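Local coordinates for protein methylglyoxal reductase (NADPH-dependent) (Candida albicans SC5314, PDB 6KWS) that probably reduces methylglyoxal and related carbonyl compounds to alcohols with NADPH, as a Rossmann-fold oxidoreductase of the dihydroflavonol-4-reductase subfamily, at residues N193-F198 with G236-R241; I261-G266 with F318-L323; A23-V28 with P48-Y53. The protein carries 1 engineered substitution. All blocks are in the same frame, centred on the assembly; numbering follows the deposited sequence.

Interaction 1: N193-F198 with G236-R241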
loop_
_atom_site.group_PDB
_atom_site.type_symbol
_atom_site.label_atom_id
_atom_site.label_comp_id
_atom_site.label_asym_id
_atom_site.label_seq_id
_atom_site.Cartn_x
_atom_site.Cartn_y
_atom_site.Cartn_z
ATOM N N ASN A 193 5.244 -5.102 -1.478
ATOM C CA ASN A 193 5.998 -3.944 -0.979
ATOM C C ASN A 193 5.969 -2.804 -1.979
ATOM O O ASN A 193 6.900 -2.667 -2.790
ATOM C CB ASN A 193 7.449 -4.301 -0.675
ATOM C CG ASN A 193 7.570 -5.522 0.147
ATOM O OD1 ASN A 193 7.808 -5.459 1.349
ATOM N ND2 ASN A 193 7.421 -6.663 -0.499
ATOM N N PRO A 194 4.961 -1.940 -1.938
ATOM C CA PRO A 194 4.916 -0.813 -2.868
ATOM C C PRO A 194 5.759 0.358 -2.388
ATOM O O PRO A 194 5.963 0.565 -1.187
ATOM C CB PRO A 194 3.430 -0.453 -2.878
ATOM C CG PRO A 194 2.976 -0.811 -1.518
ATOM C CD PRO A 194 3.787 -1.967 -1.046
ATOM N N SER A 195 6.255 1.135 -3.353
ATOM C CA SER A 195 6.834 2.439 -3.026
ATOM C C SER A 195 5.710 3.426 -2.732
ATOM O O SER A 195 4.643 3.007 -2.262
ATOM C CB SER A 195 7.733 2.953 -4.151
ATOM O OG SER A 195 7.447 2.304 -5.368
ATOM N N PHE A 196 5.922 4.724 -2.978
ATOM C CA PHE A 196 4.831 5.678 -2.800
ATOM C C PHE A 196 3.675 5.336 -3.729
ATOM O O PHE A 196 3.857 5.182 -4.939
ATOM C CB PHE A 196 5.291 7.109 -3.062
ATOM C CG PHE A 196 6.287 7.607 -2.081
ATOM C CD1 PHE A 196 5.902 7.929 -0.780
ATOM C CD2 PHE A 196 7.624 7.777 -2.458
ATOM C CE1 PHE A 196 6.839 8.394 0.136
ATOM C CE2 PHE A 196 8.568 8.246 -1.547
ATOM C CZ PHE A 196 8.173 8.550 -0.251
ATOM N N VAL A 197 2.484 5.214 -3.166
ATOM C CA VAL A 197 1.324 4.767 -3.924
ATOM C C VAL A 197 0.535 5.980 -4.411
ATOM O O VAL A 197 -0.019 6.736 -3.606
ATOM C CB VAL A 197 0.439 3.837 -3.089
ATOM C CG1 VAL A 197 -0.754 3.455 -3.904
ATOM C CG2 VAL A 197 1.223 2.608 -2.652
ATOM N N PHE A 198 0.490 6.162 -5.727
ATOM C CA PHE A 198 -0.266 7.212 -6.387
ATOM C C PHE A 198 -1.527 6.607 -6.990
ATOM O O PHE A 198 -1.730 5.396 -6.963
ATOM C CB PHE A 198 0.564 7.883 -7.492
ATOM C CG PHE A 198 1.725 8.668 -6.995
ATOM C CD1 PHE A 198 1.791 9.072 -5.679
ATOM C CD2 PHE A 198 2.758 9.014 -7.860
ATOM C CE1 PHE A 198 2.875 9.806 -5.217
ATOM C CE2 PHE A 198 3.853 9.757 -7.410
ATOM C CZ PHE A 198 3.908 10.154 -6.084
ATOM N N GLY A 236 10.544 6.174 -5.402
ATOM C CA GLY A 236 9.803 5.347 -6.306
ATOM C C GLY A 236 8.319 5.533 -6.096
ATOM O O GLY A 236 7.859 5.923 -5.025
ATOM N N TRP A 237 7.549 5.266 -7.141
ATOM C CA TRP A 237 6.104 5.347 -7.053
ATOM C C TRP A 237 5.537 4.157 -7.809
ATOM O O TRP A 237 6.225 3.523 -8.613
ATOM C CB TRP A 237 5.584 6.672 -7.641
ATOM C CG TRP A 237 5.761 6.644 -9.118
ATOM C CD1 TRP A 237 6.893 6.947 -9.822
ATOM C CD2 TRP A 237 4.806 6.174 -10.074
ATOM N NE1 TRP A 237 6.692 6.712 -11.165
ATOM C CE2 TRP A 237 5.417 6.239 -11.343
ATOM C CE3 TRP A 237 3.488 5.709 -9.977
ATOM C CZ2 TRP A 237 4.757 5.858 -12.502
ATOM C CZ3 TRP A 237 2.837 5.344 -11.123
ATOM C CH2 TRP A 237 3.472 5.418 -12.376
ATOM N N VAL A 238 4.263 3.877 -7.564
ATOM C CA VAL A 238 3.529 2.856 -8.302
ATOM C C VAL A 238 2.056 3.211 -8.180
ATOM O O VAL A 238 1.629 3.769 -7.166
ATOM C CB VAL A 238 3.847 1.449 -7.747
ATOM C CG1 VAL A 238 3.476 1.397 -6.288
ATOM C CG2 VAL A 238 3.113 0.383 -8.502
ATOM N N ASP A 239 1.286 2.936 -9.230
ATOM C CA ASP A 239 -0.137 3.255 -9.205
ATOM C C ASP A 239 -0.891 2.264 -8.323
ATOM O O ASP A 239 -0.597 1.064 -8.317
ATOM C CB ASP A 239 -0.708 3.252 -10.626
ATOM C CG ASP A 239 -2.165 3.710 -10.684
ATOM O OD1 ASP A 239 -3.089 2.890 -10.439
ATOM O OD2 ASP A 239 -2.385 4.895 -11.000
ATOM N N VAL A 240 -1.887 2.785 -7.591
ATOM C CA VAL A 240 -2.642 2.009 -6.609
ATOM C C VAL A 240 -3.369 0.844 -7.259
ATOM O O VAL A 240 -3.533 -0.218 -6.641
ATOM C CB VAL A 240 -3.633 2.925 -5.860
ATOM C CG1 VAL A 240 -4.609 3.539 -6.833
ATOM C CG2 VAL A 240 -4.376 2.161 -4.759
ATOM N N ARG A 241 -3.819 1.016 -8.505
ATOM C CA ARG A 241 -4.543 -0.048 -9.186
ATOM C C ARG A 241 -3.637 -1.240 -9.487
ATOM O O ARG A 241 -4.077 -2.395 -9.415
ATOM C CB ARG A 241 -5.177 0.515 -10.451
ATOM C CG ARG A 241 -6.342 1.437 -10.127
ATOM C CD ARG A 241 -6.708 2.331 -11.286
ATOM N NE ARG A 241 -5.604 3.212 -11.662
ATOM C CZ ARG A 241 -5.696 4.173 -12.579
ATOM N NH1 ARG A 241 -6.844 4.390 -13.206
ATOM N NH2 ARG A 241 -4.644 4.930 -12.860
#
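Phe196, Val197 and Phe198 run parallel to Trp237, Val238 and Asp239, the two strands crossing at -37° and coming within 4.6 Å. They are joined by a beta-alpha-beta unit through helix 216-222, at the end of the large Rossmann-type sheet, where 196-198 is the outermost strand. The bonding alternates in the parallel manner: Phe196 N gives to Gly236 O, Val238 N to Phe196 O, and Phe198 N to Val238 O at 3.0 Å. Val240 N, already in helix 240-252, adds a fourth bond to Phe198 O at 2.7 Å.

On one face lie the aromatic side chains. The Phe198 ring sits nearly parallel to the five-membered ring of Trp237, planes 12° apart, but slid off so far that the centroids are 5.7 Å apart; the real touch is Phe198 CE2 on Trp237 CB at 3.5 Å. Phe268 meets Phe198 edge-to-face. Gly236 O lies at the edge of the Phe196 ring, near its plane, beside CD2.

Val197 and Val238 point to the other face. Val197 turns CG1 anti to its backbone N (chi1 178°), which carries this methyl to CB of Val240, the first residue of helix 240-252, at 3.5 Å, while Val238 CG1 meets Pro194 CB. Val197 is an NADPH-binding residue, and Val240 packs on Phe12, another of them.

Asp239 caps the helix by accepting from Arg241 N and is held again by the guanidinium, which approaches side-on; Ser326 also bonds OD2. Arg241 N and Arg241 NE reach Asp239 OD1 from opposite faces of the carboxylate plane, the NE bond being almost straight at 2.8 Å.

Interaction 2: I261-G266 with F318-L323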
loop_
_atom_site.group_PDB
_atom_site.type_symbol
_atom_site.label_atom_id
_atom_site.label_comp_id
_atom_site.label_asym_id
_atom_site.label_seq_id
_atom_site.Cartn_x
_atom_site.Cartn_y
_atom_site.Cartn_z
ATOM N N ILE A 261 7.138 -9.295 -3.045
ATOM C CA ILE A 261 6.943 -8.738 -4.370
ATOM C C ILE A 261 7.105 -7.227 -4.277
ATOM O O ILE A 261 6.338 -6.543 -3.587
ATOM C CB ILE A 261 5.588 -9.151 -4.963
ATOM C CG1 ILE A 261 5.585 -10.652 -5.233
ATOM C CG2 ILE A 261 5.400 -8.538 -6.293
ATOM C CD1 ILE A 261 4.408 -11.369 -4.667
ATOM N N LEU A 262 8.118 -6.712 -4.958
ATOM C CA LEU A 262 8.355 -5.275 -4.997
ATOM C C LEU A 262 7.416 -4.634 -6.024
ATOM O O LEU A 262 7.339 -5.079 -7.179
ATOM C CB LEU A 262 9.823 -5.019 -5.326
ATOM C CG LEU A 262 10.558 -3.810 -4.763
ATOM C CD1 LEU A 262 12.069 -3.898 -5.090
ATOM C CD2 LEU A 262 9.952 -2.548 -5.336
ATOM N N LEU A 263 6.686 -3.602 -5.610
ATOM C CA LEU A 263 5.787 -2.899 -6.515
ATOM C C LEU A 263 6.310 -1.493 -6.707
ATOM O O LEU A 263 6.171 -0.631 -5.828
ATOM C CB LEU A 263 4.346 -2.907 -6.025
ATOM C CG LEU A 263 3.794 -3.982 -6.958
ATOM C CD1 LEU A 263 3.980 -5.368 -6.344
ATOM C CD2 LEU A 263 2.396 -3.733 -7.463
ATOM N N ASN A 264 6.930 -1.282 -7.867
ATOM C CA ASN A 264 7.456 0.019 -8.232
ATOM C C ASN A 264 7.426 0.157 -9.745
ATOM O O ASN A 264 7.942 -0.696 -10.472
ATOM C CB ASN A 264 8.875 0.219 -7.705
ATOM C CG ASN A 264 9.397 1.619 -7.995
ATOM O OD1 ASN A 264 9.106 2.555 -7.268
ATOM N ND2 ASN A 264 10.154 1.763 -9.067
ATOM N N SER A 265 6.818 1.239 -10.205
ATOM C CA SER A 265 6.750 1.577 -11.608
ATOM C C SER A 265 7.878 2.493 -12.082
ATOM O O SER A 265 8.164 2.534 -13.282
ATOM C CB SER A 265 5.412 2.255 -11.880
ATOM O OG SER A 265 5.178 2.366 -13.270
ATOM N N GLY A 266 8.496 3.262 -11.201
ATOM C CA GLY A 266 9.462 4.227 -11.662
ATOM C C GLY A 266 9.808 5.208 -10.566
ATOM O O GLY A 266 9.477 5.012 -9.397
ATOM N N PHE A 318 2.027 -8.121 -15.992
ATOM C CA PHE A 318 1.096 -7.187 -16.605
ATOM C C PHE A 318 1.735 -5.809 -16.640
ATOM O O PHE A 318 2.637 -5.501 -15.858
ATOM C CB PHE A 318 -0.280 -7.154 -15.898
ATOM C CG PHE A 318 -0.264 -6.678 -14.453
ATOM C CD1 PHE A 318 -0.354 -5.320 -14.141
ATOM C CD2 PHE A 318 -0.234 -7.595 -13.407
ATOM C CE1 PHE A 318 -0.376 -4.885 -12.807
ATOM C CE2 PHE A 318 -0.254 -7.173 -12.072
ATOM C CZ PHE A 318 -0.326 -5.814 -11.771
ATOM N N GLU A 319 1.261 -4.996 -17.580
ATOM C CA GLU A 319 1.767 -3.645 -17.781
ATOM C C GLU A 319 1.252 -2.702 -16.693
ATOM O O GLU A 319 0.054 -2.659 -16.405
ATOM C CB GLU A 319 1.345 -3.159 -19.174
ATOM C CG GLU A 319 1.594 -1.669 -19.491
ATOM C CD GLU A 319 0.500 -1.035 -20.392
ATOM O OE1 GLU A 319 0.691 -1.042 -21.633
ATOM O OE2 GLU A 319 -0.533 -0.523 -19.863
ATOM N N TYR A 320 2.163 -1.950 -16.079
ATOM C CA TYR A 320 1.789 -0.927 -15.109
ATOM C C TYR A 320 1.381 0.358 -15.812
ATOM O O TYR A 320 1.874 0.675 -16.903
ATOM C CB TYR A 320 2.955 -0.583 -14.185
ATOM C CG TYR A 320 3.514 -1.689 -13.312
ATOM C CD1 TYR A 320 2.879 -2.921 -13.175
ATOM C CD2 TYR A 320 4.679 -1.476 -12.602
ATOM C CE1 TYR A 320 3.414 -3.903 -12.367
ATOM C CE2 TYR A 320 5.210 -2.435 -11.806
ATOM C CZ TYR A 320 4.584 -3.642 -11.687
ATOM O OH TYR A 320 5.166 -4.568 -10.865
ATOM N N TYR A 321 0.503 1.122 -15.160
ATOM C CA TYR A 321 0.345 2.530 -15.521
ATOM C C TYR A 321 1.691 3.255 -15.450
ATOM O O TYR A 321 2.599 2.855 -14.711
ATOM C CB TYR A 321 -0.637 3.214 -14.578
ATOM C CG TYR A 321 -2.068 2.780 -14.716
ATOM C CD1 TYR A 321 -2.901 3.388 -15.641
ATOM C CD2 TYR A 321 -2.605 1.785 -13.902
ATOM C CE1 TYR A 321 -4.221 3.011 -15.762
ATOM C CE2 TYR A 321 -3.936 1.394 -14.021
ATOM C CZ TYR A 321 -4.735 2.019 -14.954
ATOM O OH TYR A 321 -6.067 1.680 -15.108
ATOM N N ASN A 322 1.826 4.342 -16.212
ATOM C CA ASN A 322 3.030 5.159 -16.107
ATOM C C ASN A 322 2.733 6.430 -15.301
ATOM O O ASN A 322 1.591 6.677 -14.885
ATOM C CB ASN A 322 3.600 5.481 -17.490
ATOM C CG ASN A 322 2.659 6.337 -18.353
ATOM O OD1 ASN A 322 1.987 7.259 -17.874
ATOM N ND2 ASN A 322 2.636 6.041 -19.648
ATOM N N LEU A 323 3.776 7.249 -15.083
ATOM C CA LEU A 323 3.617 8.449 -14.259
ATOM C C LEU A 323 2.494 9.340 -14.782
ATOM O O LEU A 323 1.625 9.771 -14.010
ATOM C CB LEU A 323 4.915 9.248 -14.190
ATOM C CG LEU A 323 5.395 9.756 -12.824
ATOM C CD1 LEU A 323 6.000 11.127 -12.939
ATOM C CD2 LEU A 323 4.342 9.719 -11.726
#
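The Tyr320 ring is met along its edge by the chain at Asn264 and Ser265, which lies near the ring plane. Asn264 O stands 3.5 Å from Tyr320 CE2, and a little farther round the rim Ser265 CA is 3.8 Å from Tyr320 CD2. The side chain of Leu263 crosses the tyrosine at about a right angle, with Leu263 CG 4.2 Å from Tyr320 OH. Outside the two segments, Arg313 of helix 310-316 and Asp242 of helix 240-252 also touch Tyr320. The ring reaches the strand because CG of Tyr320 stands anti to the carbonyl carbon, beside the backbone N (chi1 -61°), on a CB that points at the other segment.

One hydrogen bond runs from a side chain to the backbone opposite. Ser265 OG donates to Tyr321 O at 3.0 Å, nearly in line with the carbonyl (166° at the oxygen), and the same hydroxyl lies 3.8 Å from Tyr320 CB. The Tyr321 ring itself turns away from the strand and makes a cation-pi contact with Arg241, while Tyr321 N is bonded by Asp242.

The loop joining helices 310-316 and 323-337 is thus held against strand 260-269 at its bulge. Asn322 caps helix 323-337 through Gln325 N, and Ser265 and Gly266, both facing Trp237, form the classic beta bulge that interrupts strand 260-269.

Interaction 3: A23-V28 with P48-Y53. Engineered in segment 48-53: Lys49 (natural residue Gln).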
loop_
_atom_site.group_PDB
_atom_site.type_symbol
_atom_site.label_atom_id
_atom_site.label_comp_id
_atom_site.label_asym_id
_atom_site.label_seq_id
_atom_site.Cartn_x
_atom_site.Cartn_y
_atom_site.Cartn_z
ATOM N N ALA A 23 -15.049 -8.338 -9.427
ATOM C CA ALA A 23 -15.149 -8.525 -10.870
ATOM C C ALA A 23 -14.589 -9.860 -11.343
ATOM O O ALA A 23 -14.765 -10.197 -12.513
ATOM C CB ALA A 23 -14.440 -7.389 -11.605
ATOM N N LYS A 24 -13.898 -10.609 -10.489
ATOM C CA LYS A 24 -13.511 -11.981 -10.788
ATOM C C LYS A 24 -14.408 -12.987 -10.071
ATOM O O LYS A 24 -14.017 -14.139 -9.881
ATOM C CB LYS A 24 -12.036 -12.207 -10.435
ATOM C CG LYS A 24 -11.053 -11.571 -11.424
ATOM C CD LYS A 24 -9.637 -11.397 -10.859
ATOM C CE LYS A 24 -8.601 -11.996 -11.799
ATOM N NZ LYS A 24 -7.341 -11.193 -11.909
ATOM N N ASN A 25 -15.596 -12.556 -9.651
ATOM C CA ASN A 25 -16.605 -13.425 -9.044
ATOM C C ASN A 25 -16.073 -14.204 -7.839
ATOM O O ASN A 25 -16.455 -15.357 -7.617
ATOM C CB ASN A 25 -17.210 -14.374 -10.090
ATOM C CG ASN A 25 -17.717 -13.630 -11.337
ATOM O OD1 ASN A 25 -18.443 -12.626 -11.238
ATOM N ND2 ASN A 25 -17.317 -14.112 -12.517
ATOM N N TYR A 26 -15.203 -13.591 -7.041
ATOM C CA TYR A 26 -14.932 -14.126 -5.714
ATOM C C TYR A 26 -16.008 -13.681 -4.733
ATOM O O TYR A 26 -16.676 -12.659 -4.923
ATOM C CB TYR A 26 -13.573 -13.673 -5.193
ATOM C CG TYR A 26 -12.392 -14.249 -5.926
ATOM C CD1 TYR A 26 -11.864 -15.493 -5.562
ATOM C CD2 TYR A 26 -11.784 -13.543 -6.970
ATOM C CE1 TYR A 26 -10.771 -16.014 -6.218
ATOM C CE2 TYR A 26 -10.688 -14.058 -7.632
ATOM C CZ TYR A 26 -10.187 -15.294 -7.252
ATOM O OH TYR A 26 -9.102 -15.816 -7.913
ATOM N N GLN A 27 -16.175 -14.451 -3.671
ATOM C CA GLN A 27 -16.997 -13.998 -2.561
ATOM C C GLN A 27 -16.077 -13.285 -1.579
ATOM O O GLN A 27 -15.097 -13.866 -1.097
ATOM C CB GLN A 27 -17.758 -15.158 -1.913
ATOM C CG GLN A 27 -19.018 -15.533 -2.701
ATOM C CD GLN A 27 -20.099 -16.160 -1.838
ATOM O OE1 GLN A 27 -20.199 -17.392 -1.733
ATOM N NE2 GLN A 27 -20.919 -15.310 -1.208
ATOM N N VAL A 28 -16.363 -12.015 -1.323
ATOM C CA VAL A 28 -15.494 -11.165 -0.525
ATOM C C VAL A 28 -16.144 -10.912 0.824
ATOM O O VAL A 28 -17.326 -10.563 0.904
ATOM C CB VAL A 28 -15.188 -9.846 -1.247
ATOM C CG1 VAL A 28 -14.144 -9.051 -0.473
ATOM C CG2 VAL A 28 -14.710 -10.154 -2.647
ATOM N N PRO A 48 -23.837 -5.850 -3.880
ATOM C CA PRO A 48 -23.834 -7.096 -4.651
ATOM C C PRO A 48 -23.972 -8.305 -3.734
ATOM O O PRO A 48 -23.740 -8.240 -2.521
ATOM C CB PRO A 48 -22.477 -7.073 -5.358
ATOM C CG PRO A 48 -21.618 -6.237 -4.506
ATOM C CD PRO A 48 -22.510 -5.211 -3.860
ATOM N N LYS A 49 -24.383 -9.419 -4.354
ATOM C CA LYS A 49 -24.510 -10.702 -3.662
ATOM C C LYS A 49 -23.169 -11.168 -3.109
ATOM O O LYS A 49 -23.103 -11.745 -2.018
ATOM C CB LYS A 49 -25.066 -11.749 -4.635
ATOM C CG LYS A 49 -24.416 -11.646 -6.040
ATOM C CD LYS A 49 -24.888 -12.705 -7.053
ATOM C CE LYS A 49 -26.331 -12.465 -7.497
ATOM N NZ LYS A 49 -26.554 -11.078 -8.036
ATOM N N ASN A 50 -22.091 -10.925 -3.854
ATOM C CA ASN A 50 -20.763 -11.441 -3.553
ATOM C C ASN A 50 -20.031 -10.674 -2.454
ATOM O O ASN A 50 -18.844 -10.951 -2.232
ATOM C CB ASN A 50 -19.906 -11.408 -4.815
ATOM C CG ASN A 50 -20.233 -12.526 -5.772
ATOM O OD1 ASN A 50 -20.934 -13.489 -5.418
ATOM N ND2 ASN A 50 -19.723 -12.409 -7.006
ATOM N N LEU A 51 -20.674 -9.719 -1.778
ATOM C CA LEU A 51 -19.959 -8.806 -0.901
ATOM C C LEU A 51 -20.634 -8.748 0.451
ATOM O O LEU A 51 -21.854 -8.603 0.528
ATOM C CB LEU A 51 -19.893 -7.397 -1.499
ATOM C CG LEU A 51 -19.125 -6.364 -0.660
ATOM C CD1 LEU A 51 -17.638 -6.696 -0.473
ATOM C CD2 LEU A 51 -19.277 -5.000 -1.269
ATOM N N SER A 52 -19.840 -8.819 1.508
ATOM C CA SER A 52 -20.356 -8.713 2.866
ATOM C C SER A 52 -19.193 -8.337 3.769
ATOM O O SER A 52 -18.024 -8.408 3.368
ATOM C CB SER A 52 -20.999 -10.016 3.328
ATOM O OG SER A 52 -20.040 -11.064 3.301
ATOM N N TYR A 53 -19.521 -7.961 5.004
ATOM C CA TYR A 53 -18.501 -7.459 5.912
ATOM C C TYR A 53 -18.702 -7.972 7.334
ATOM O O TYR A 53 -19.813 -8.321 7.745
ATOM C CB TYR A 53 -18.476 -5.924 5.910
ATOM C CG TYR A 53 -19.652 -5.257 6.603
ATOM C CD1 TYR A 53 -19.588 -4.915 7.952
ATOM C CD2 TYR A 53 -20.815 -4.952 5.907
ATOM C CE1 TYR A 53 -20.649 -4.297 8.594
ATOM C CE2 TYR A 53 -21.887 -4.326 6.542
ATOM C CZ TYR A 53 -21.796 -4.000 7.892
ATOM O OH TYR A 53 -22.850 -3.370 8.547
#
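Val28 N donates to Asn50 O at 2.8 Å, almost dead straight at 175°, the shortest polar bond between the two segments. Val28 O then accepts from Ser52 N at 3.1 Å, a more bent bond. Val28 thus uses both its backbone groups on the residues flanking Leu51, the pattern of a parallel bridge, and Val28 and Leu51 stand side by side with CA atoms 5.1 Å apart. Gln27 CA adds a CA-H...O approach to Asn50 O, which receives it beside the Val28 bond.

Asn50 covers most ground here. Its CG is anti to the carbonyl carbon (chi1 -77°), and this swings the amide back along the chain ahead of strand 27-32. CB rests 3.5 Å from Tyr26 O, and ND2 comes within 3.9 Å of Asn25 CA. OD1 instead faces Gln27, whose CG is 3.9 Å away; the two side chains cross at about a right angle, their amide planes 43° apart, and they touch through carbon and oxygen without a hydrogen bond.

Val28 and Leu51 send their side chains to the same face of the sheet, and Leu51 reaches back so that its CD1 lies 4.1 Å from Val28 CB. A type I turn from Pro48 to Leu51, closed by a weak bond from Leu51 N to Pro48 O, leads the chain into strand 51-55; it includes the engineered Lys49, whose side chain leads away from segment 23-28.

The contact pairs the beginnings of the two strands of the beta-alpha-beta unit made by strand 27-32, helix 35-44 and strand 51-55, the last being the outermost strand on this side of the Rossmann sheet. Val28 and Asn50 pack on Leu22 of helix 12-23, Leu51 on Leu42 of helix 35-44, and Gln27 bonds through its backbone to Ile2 and Val4.

Overall arrangement
All three contacts reach one mixed sheet, with interaction 3 at one outer strand, 51-55, and interaction 1 at the other, 196-198; their centres are about 25 Å apart. Interactions 1 and 2 are neighbours, centres about 7 Å apart, because strand 260-269 lies between 188-194 and 234-239. They touch directly: Trp237 packs against Leu323, and Asn193 bonds through its backbone to Ile261. Interaction 3 stands about 27 Å from interaction 2, centre to centre. The NADPH site, empty in this model, lies closest to interaction 1, which holds Val197; the side chain of Leu263 is about 7 Å from that of Val197, and that of Leu51 about 9 Å from that of Thr10, another NADPH-binding residue.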